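Long-range contacts in FixK2 protein (PDB 4I2O), which binds DNA and probably acts as a transcription factor of the CRP/FNR superfamily in the control of nitrogen fixation: residues V61-T66 against S111-K116; T66-S71 against F85-D90. The protein carries 1 engineered substitution. One frame throughout, in Å; residues are numbered along the deposited sequence.

Interaction 1 (V61-T66 against S111-K116); sequences VYQVVT and SVRLVK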
loop_
_atom_site.group_PDB
_atom_site.type_symbol
_atom_site.label_atom_id
_atom_site.label_comp_id
_atom_site.label_asym_id
_atom_site.label_seq_id
_atom_site.Cartn_x
_atom_site.Cartn_y
_atom_site.Cartn_z
ATOM N N VAL A 61 -12.238 -8.861 -14.656
ATOM C CA VAL A 61 -12.139 -8.896 -13.195
ATOM C C VAL A 61 -12.454 -10.327 -12.817
ATOM O O VAL A 61 -13.257 -10.968 -13.485
ATOM C CB VAL A 61 -13.134 -7.936 -12.538
ATOM C CG1 VAL A 61 -12.953 -7.910 -11.022
ATOM C CG2 VAL A 61 -12.913 -6.502 -13.096
ATOM N N TYR A 62 -11.841 -10.805 -11.742
ATOM C CA TYR A 62 -11.771 -12.253 -11.442
ATOM C C TYR A 62 -12.142 -12.561 -9.990
ATOM O O TYR A 62 -11.917 -11.735 -9.096
ATOM C CB TYR A 62 -10.315 -12.723 -11.593
ATOM C CG TYR A 62 -9.658 -12.415 -12.934
ATOM C CD1 TYR A 62 -9.565 -13.390 -13.921
ATOM C CD2 TYR A 62 -9.141 -11.158 -13.207
ATOM C CE1 TYR A 62 -8.970 -13.097 -15.194
ATOM C CE2 TYR A 62 -8.540 -10.864 -14.440
ATOM C CZ TYR A 62 -8.457 -11.836 -15.422
ATOM O OH TYR A 62 -7.840 -11.509 -16.630
ATOM N N GLN A 63 -12.663 -13.761 -9.736
ATOM C CA GLN A 63 -12.905 -14.168 -8.363
ATOM C C GLN A 63 -12.364 -15.579 -8.224
ATOM O O GLN A 63 -12.675 -16.441 -9.040
ATOM C CB GLN A 63 -14.399 -14.102 -8.025
ATOM C CG GLN A 63 -14.694 -14.574 -6.610
ATOM C CD GLN A 63 -16.164 -14.608 -6.314
ATOM O OE1 GLN A 63 -16.975 -15.004 -7.174
ATOM N NE2 GLN A 63 -16.538 -14.190 -5.098
ATOM N N VAL A 64 -11.492 -15.819 -7.243
ATOM C CA VAL A 64 -11.028 -17.221 -7.026
ATOM C C VAL A 64 -12.189 -18.114 -6.588
ATOM O O VAL A 64 -12.947 -17.766 -5.668
ATOM C CB VAL A 64 -9.891 -17.230 -5.969
ATOM C CG1 VAL A 64 -9.308 -18.599 -5.792
ATOM C CG2 VAL A 64 -8.760 -16.229 -6.329
ATOM N N VAL A 65 -12.363 -19.255 -7.253
ATOM C CA VAL A 65 -13.334 -20.263 -6.797
ATOM C C VAL A 65 -12.558 -21.329 -6.030
ATOM O O VAL A 65 -12.813 -21.575 -4.841
ATOM C CB VAL A 65 -14.088 -20.887 -7.959
ATOM C CG1 VAL A 65 -15.077 -21.963 -7.448
ATOM C CG2 VAL A 65 -14.834 -19.830 -8.729
ATOM N N THR A 66 -11.585 -21.951 -6.679
ATOM C CA THR A 66 -10.665 -22.813 -5.907
ATOM C C THR A 66 -9.249 -22.452 -6.220
ATOM O O THR A 66 -8.989 -21.889 -7.279
ATOM C CB THR A 66 -10.834 -24.298 -6.250
ATOM O OG1 THR A 66 -10.537 -24.510 -7.649
ATOM C CG2 THR A 66 -12.303 -24.775 -5.994
ATOM N N SER A 111 -9.202 -22.336 -10.126
ATOM C CA SER A 111 -10.366 -22.018 -10.963
ATOM C C SER A 111 -10.914 -20.654 -10.538
ATOM O O SER A 111 -10.929 -20.315 -9.361
ATOM C CB SER A 111 -11.448 -23.103 -10.855
ATOM O OG SER A 111 -11.835 -23.316 -9.503
ATOM N N VAL A 112 -11.287 -19.844 -11.522
ATOM C CA VAL A 112 -11.805 -18.528 -11.215
ATOM C C VAL A 112 -13.151 -18.361 -11.932
ATOM O O VAL A 112 -13.511 -19.118 -12.863
ATOM C CB VAL A 112 -10.852 -17.424 -11.692
ATOM C CG1 VAL A 112 -9.483 -17.524 -10.927
ATOM C CG2 VAL A 112 -10.692 -17.502 -13.223
ATOM N N ARG A 113 -13.901 -17.364 -11.500
ATOM C CA ARG A 113 -15.019 -16.857 -12.328
ATOM C C ARG A 113 -14.541 -15.483 -12.816
ATOM O O ARG A 113 -13.774 -14.796 -12.114
ATOM C CB ARG A 113 -16.283 -16.698 -11.489
ATOM C CG ARG A 113 -16.791 -18.007 -10.882
ATOM C CD ARG A 113 -18.139 -17.904 -10.168
ATOM N NE ARG A 113 -18.371 -16.628 -9.494
ATOM C CZ ARG A 113 -19.513 -16.317 -8.873
ATOM N NH1 ARG A 113 -20.512 -17.197 -8.836
ATOM N NH2 ARG A 113 -19.666 -15.129 -8.285
ATOM N N LEU A 114 -14.945 -15.052 -14.012
ATOM C CA LEU A 114 -14.546 -13.697 -14.423
ATOM C C LEU A 114 -15.656 -12.996 -15.178
ATOM O O LEU A 114 -16.523 -13.645 -15.717
ATOM C CB LEU A 114 -13.250 -13.691 -15.241
ATOM C CG LEU A 114 -13.178 -14.662 -16.427
ATOM C CD1 LEU A 114 -13.766 -14.067 -17.660
ATOM C CD2 LEU A 114 -11.734 -15.038 -16.672
ATOM N N VAL A 115 -15.607 -11.664 -15.199
ATOM C CA VAL A 115 -16.610 -10.861 -15.881
ATOM C C VAL A 115 -15.862 -9.794 -16.640
ATOM O O VAL A 115 -14.765 -9.431 -16.251
ATOM C CB VAL A 115 -17.568 -10.178 -14.883
ATOM C CG1 VAL A 115 -18.463 -11.223 -14.194
ATOM C CG2 VAL A 115 -16.808 -9.435 -13.871
ATOM N N LYS A 116 -16.435 -9.293 -17.728
ATOM C CA LYS A 116 -15.762 -8.199 -18.407
ATOM C C LYS A 116 -15.832 -6.944 -17.546
ATOM O O LYS A 116 -16.876 -6.625 -16.972
ATOM C CB LYS A 116 -16.353 -7.887 -19.773
ATOM C CG LYS A 116 -16.308 -9.038 -20.730
ATOM C CD LYS A 116 -16.587 -8.586 -22.165
ATOM C CE LYS A 116 -16.711 -9.808 -23.073
ATOM N NZ LYS A 116 -17.829 -10.702 -22.638
#
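A classic beta bulge, with Val65 and Thr66 both facing Ser111, ends the antiparallel pairing of 61-66 with 111-116 in the beta-roll of the cyclic nucleotide-binding domain. The strand axes run 153° apart, and Val61-Val115 and Gln63-Arg113 are hydrogen-bonded pairs. At the bulge Ser111 O accepts two N-H groups from the same face of its plane, Val65 N at 2.8 Å and Thr66 N at 3.2 Å. Beside them Thr66 OG1 lies 2.6 Å from Ser111 OG in a short hydroxyl-hydroxyl hydrogen bond; each oxygen sits between its own backbone N and carbonyl carbon (both chi1 near +60°), which turns the two together. Gln63 and Arg113 lie alongside each other, pointing the same way, their amide and guanidinium planes 47° apart. OE1 of Gln63 comes 2.9 Å from Arg113 NH2, while Gln63 NE2 is hydrogen-bonded to Gly89 O. The methyl CG2 of Val65 crosses the arginine chain, 3.4 Å from CG of Arg113. On the other face Tyr62 CE1 meets Leu114 CD2 at 3.7 Å, the two side chains side by side, and Val112 CG2 approaches the ring edge near its plane. Strand 41-45 borders 110-116 and strand 91-92 borders 60-64; the Tyr62 ring meets Phe92 of strand 91-92 and Tyr52, and Leu120 of helix 117-126 packs on Val61 and Val115.

Interaction 2 (T66-S71 against F85-D90); sequences TGAVRS and FHLPGD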
loop_
_atom_site.group_PDB
_atom_site.type_symbol
_atom_site.label_atom_id
_atom_site.label_comp_id
_atom_site.label_asym_id
_atom_site.label_seq_id
_atom_site.Cartn_x
_atom_site.Cartn_y
_atom_site.Cartn_z
ATOM N N THR A 66 -11.585 -21.951 -6.679
ATOM C CA THR A 66 -10.665 -22.813 -5.907
ATOM C C THR A 66 -9.249 -22.452 -6.220
ATOM O O THR A 66 -8.989 -21.889 -7.279
ATOM C CB THR A 66 -10.834 -24.298 -6.250
ATOM O OG1 THR A 66 -10.537 -24.510 -7.649
ATOM C CG2 THR A 66 -12.303 -24.775 -5.994
ATOM N N GLY A 67 -8.337 -22.790 -5.309
ATOM C CA GLY A 67 -6.920 -22.501 -5.479
ATOM C C GLY A 67 -6.449 -21.195 -4.838
ATOM O O GLY A 67 -6.886 -20.848 -3.759
ATOM N N ALA A 68 -5.488 -20.527 -5.463
ATOM C CA ALA A 68 -4.856 -19.350 -4.829
ATOM C C ALA A 68 -4.040 -18.616 -5.870
ATOM O O ALA A 68 -3.426 -19.247 -6.745
ATOM C CB ALA A 68 -3.939 -19.801 -3.644
ATOM N N VAL A 69 -3.972 -17.299 -5.707
ATOM C CA VAL A 69 -3.316 -16.431 -6.700
ATOM C C VAL A 69 -2.383 -15.470 -5.953
ATOM O O VAL A 69 -2.708 -15.004 -4.874
ATOM C CB VAL A 69 -4.412 -15.650 -7.483
ATOM C CG1 VAL A 69 -3.774 -14.607 -8.471
ATOM C CG2 VAL A 69 -5.285 -16.659 -8.307
ATOM N N ARG A 70 -1.242 -15.148 -6.538
ATOM C CA ARG A 70 -0.415 -14.046 -5.978
ATOM C C ARG A 70 -0.354 -12.855 -6.920
ATOM O O ARG A 70 -0.235 -13.040 -8.126
ATOM C CB ARG A 70 1.005 -14.574 -5.687
ATOM C CG ARG A 70 1.687 -15.209 -6.922
ATOM C CD ARG A 70 3.179 -15.739 -6.624
ATOM N NE ARG A 70 3.635 -16.465 -7.798
ATOM C CZ ARG A 70 3.702 -17.802 -7.896
ATOM N NH1 ARG A 70 3.505 -18.609 -6.857
ATOM N NH2 ARG A 70 4.047 -18.347 -9.049
ATOM N N SER A 71 -0.429 -11.637 -6.371
ATOM C CA SER A 71 -0.299 -10.400 -7.143
ATOM C C SER A 71 1.023 -9.798 -6.704
ATOM O O SER A 71 1.271 -9.737 -5.499
ATOM C CB SER A 71 -1.427 -9.369 -6.802
ATOM O OG SER A 71 -2.671 -9.771 -7.392
ATOM N N PHE A 85 -2.171 -11.984 -1.539
ATOM C CA PHE A 85 -2.556 -13.387 -1.910
ATOM C C PHE A 85 -4.057 -13.379 -2.043
ATOM O O PHE A 85 -4.740 -12.788 -1.202
ATOM C CB PHE A 85 -2.182 -14.313 -0.806
ATOM C CG PHE A 85 -0.684 -14.536 -0.679
ATOM C CD1 PHE A 85 0.021 -15.165 -1.734
ATOM C CD2 PHE A 85 0.007 -14.133 0.457
ATOM C CE1 PHE A 85 1.391 -15.375 -1.648
ATOM C CE2 PHE A 85 1.410 -14.412 0.575
ATOM C CZ PHE A 85 2.100 -15.027 -0.509
ATOM N N HIS A 86 -4.605 -13.974 -3.109
ATOM C CA HIS A 86 -6.084 -14.012 -3.287
ATOM C C HIS A 86 -6.495 -15.455 -3.157
ATOM O O HIS A 86 -5.877 -16.343 -3.752
ATOM C CB HIS A 86 -6.438 -13.537 -4.676
ATOM C CG HIS A 86 -5.782 -12.228 -5.010
ATOM N ND1 HIS A 86 -6.027 -11.100 -4.277
ATOM C CD2 HIS A 86 -4.881 -11.878 -5.960
ATOM C CE1 HIS A 86 -5.361 -10.079 -4.810
ATOM N NE2 HIS A 86 -4.626 -10.539 -5.803
ATOM N N LEU A 87 -7.443 -15.687 -2.258
ATOM C CA LEU A 87 -7.781 -17.032 -1.799
ATOM C C LEU A 87 -9.262 -17.225 -2.210
ATOM O O LEU A 87 -9.885 -16.303 -2.712
ATOM C CB LEU A 87 -7.602 -17.069 -0.277
ATOM C CG LEU A 87 -6.172 -16.830 0.199
ATOM C CD1 LEU A 87 -6.192 -16.800 1.710
ATOM C CD2 LEU A 87 -5.204 -17.958 -0.312
ATOM N N PRO A 88 -9.837 -18.426 -2.024
ATOM C CA PRO A 88 -11.201 -18.609 -2.530
ATOM C C PRO A 88 -12.254 -17.626 -2.000
ATOM O O PRO A 88 -12.318 -17.315 -0.776
ATOM C CB PRO A 88 -11.537 -20.048 -2.101
ATOM C CG PRO A 88 -10.202 -20.724 -2.112
ATOM C CD PRO A 88 -9.213 -19.686 -1.612
ATOM N N GLY A 89 -13.046 -17.136 -2.949
ATOM C CA GLY A 89 -14.030 -16.099 -2.713
ATOM C C GLY A 89 -13.482 -14.687 -2.940
ATOM O O GLY A 89 -14.257 -13.746 -3.134
ATOM N N ASP A 90 -12.166 -14.519 -2.931
ATOM C CA ASP A 90 -11.602 -13.173 -3.084
ATOM C C ASP A 90 -11.731 -12.676 -4.514
ATOM O O ASP A 90 -11.476 -13.412 -5.457
ATOM C CB ASP A 90 -10.100 -13.154 -2.737
ATOM C CG ASP A 90 -9.818 -13.258 -1.241
ATOM O OD1 ASP A 90 -10.739 -13.092 -0.404
ATOM O OD2 ASP A 90 -8.631 -13.479 -0.891
#
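Val69 and His86 form an antiparallel hydrogen-bonded pair, Val69 N giving to His86 O at 2.9 Å and His86 N to Val69 O at 2.8 Å, and Arg70 with Phe85 follows as a non-hydrogen-bonded pair in the hairpin of strands 69-74 and 80-86. Beyond His86 the chain leaves the strand and enters a type II turn from Leu87 to Asp90, fastened by Asp90 N to Leu87 O. Within this turn Leu87 N also gives a hydrogen bond to Asp90 OD2 (2.9 Å) from above the carboxylate plane, an oxygen that is salt-bridged to Arg171 as well. The His86 and Val69 side chains cross at a slant, and the ring turns its edge to the valine and to Ser71. His86 CG stands anti to the carbonyl carbon (chi1 -51°), which carries His86 NE2 along to Ser71 OG, its hydrogen-bond partner at 2.6 Å, in the plane of the ring. Val69 CG1 lies at the ring edge too, 3.9 Å from His86 CD2. An alanine in place of His86 would probably leave Ser71 OG without this mate and uncover a flank of Phe92, whose ring stacks on the imidazole. On the other face Phe85 CD1 lies 4.1 Å from Arg70 CB, whose guanidinium leads away to salt bridges with Asp186, Asp48 and Glu105. Ala68 CB meets Leu87 CD2 at 4.0 Å, and Pro88 CD rests 3.4 Å from Gly67 O. Here Gly67 has a backbone conformation that would press a CB against the preceding carbonyl oxygen. One face thus pairs a short, in-plane imidazole-hydroxyl bond with valine packing, whereas the other is apolar near the backbone and strongly charged at its end; the link from Arg70 to Asp186 joins this hairpin to helix 184-191 of the helix-turn-helix region.

Interaction 2 is nested along the chain inside the loop that interaction 1 closes, and Thr66 belongs to both. The corner at Val65 carries the chain from one sheet to the next, so each contact lies within its own sheet, interaction 1 in that of 60-64 and 110-116, interaction 2 in that of 69-74 and 80-86. Their centres lie 10 Å apart, and the turn after strand 80-86 docks on strand 60-64: Val64 O is 2.8 Å from Gly89 N, a probable hydrogen bond. Interaction 1 is partly buried, with Val65, Thr66 and Arg113 exposed; interaction 2 is more buried, nearer the chain's centre and the bound nucleic acid, and adds charged links toward the DNA-binding part.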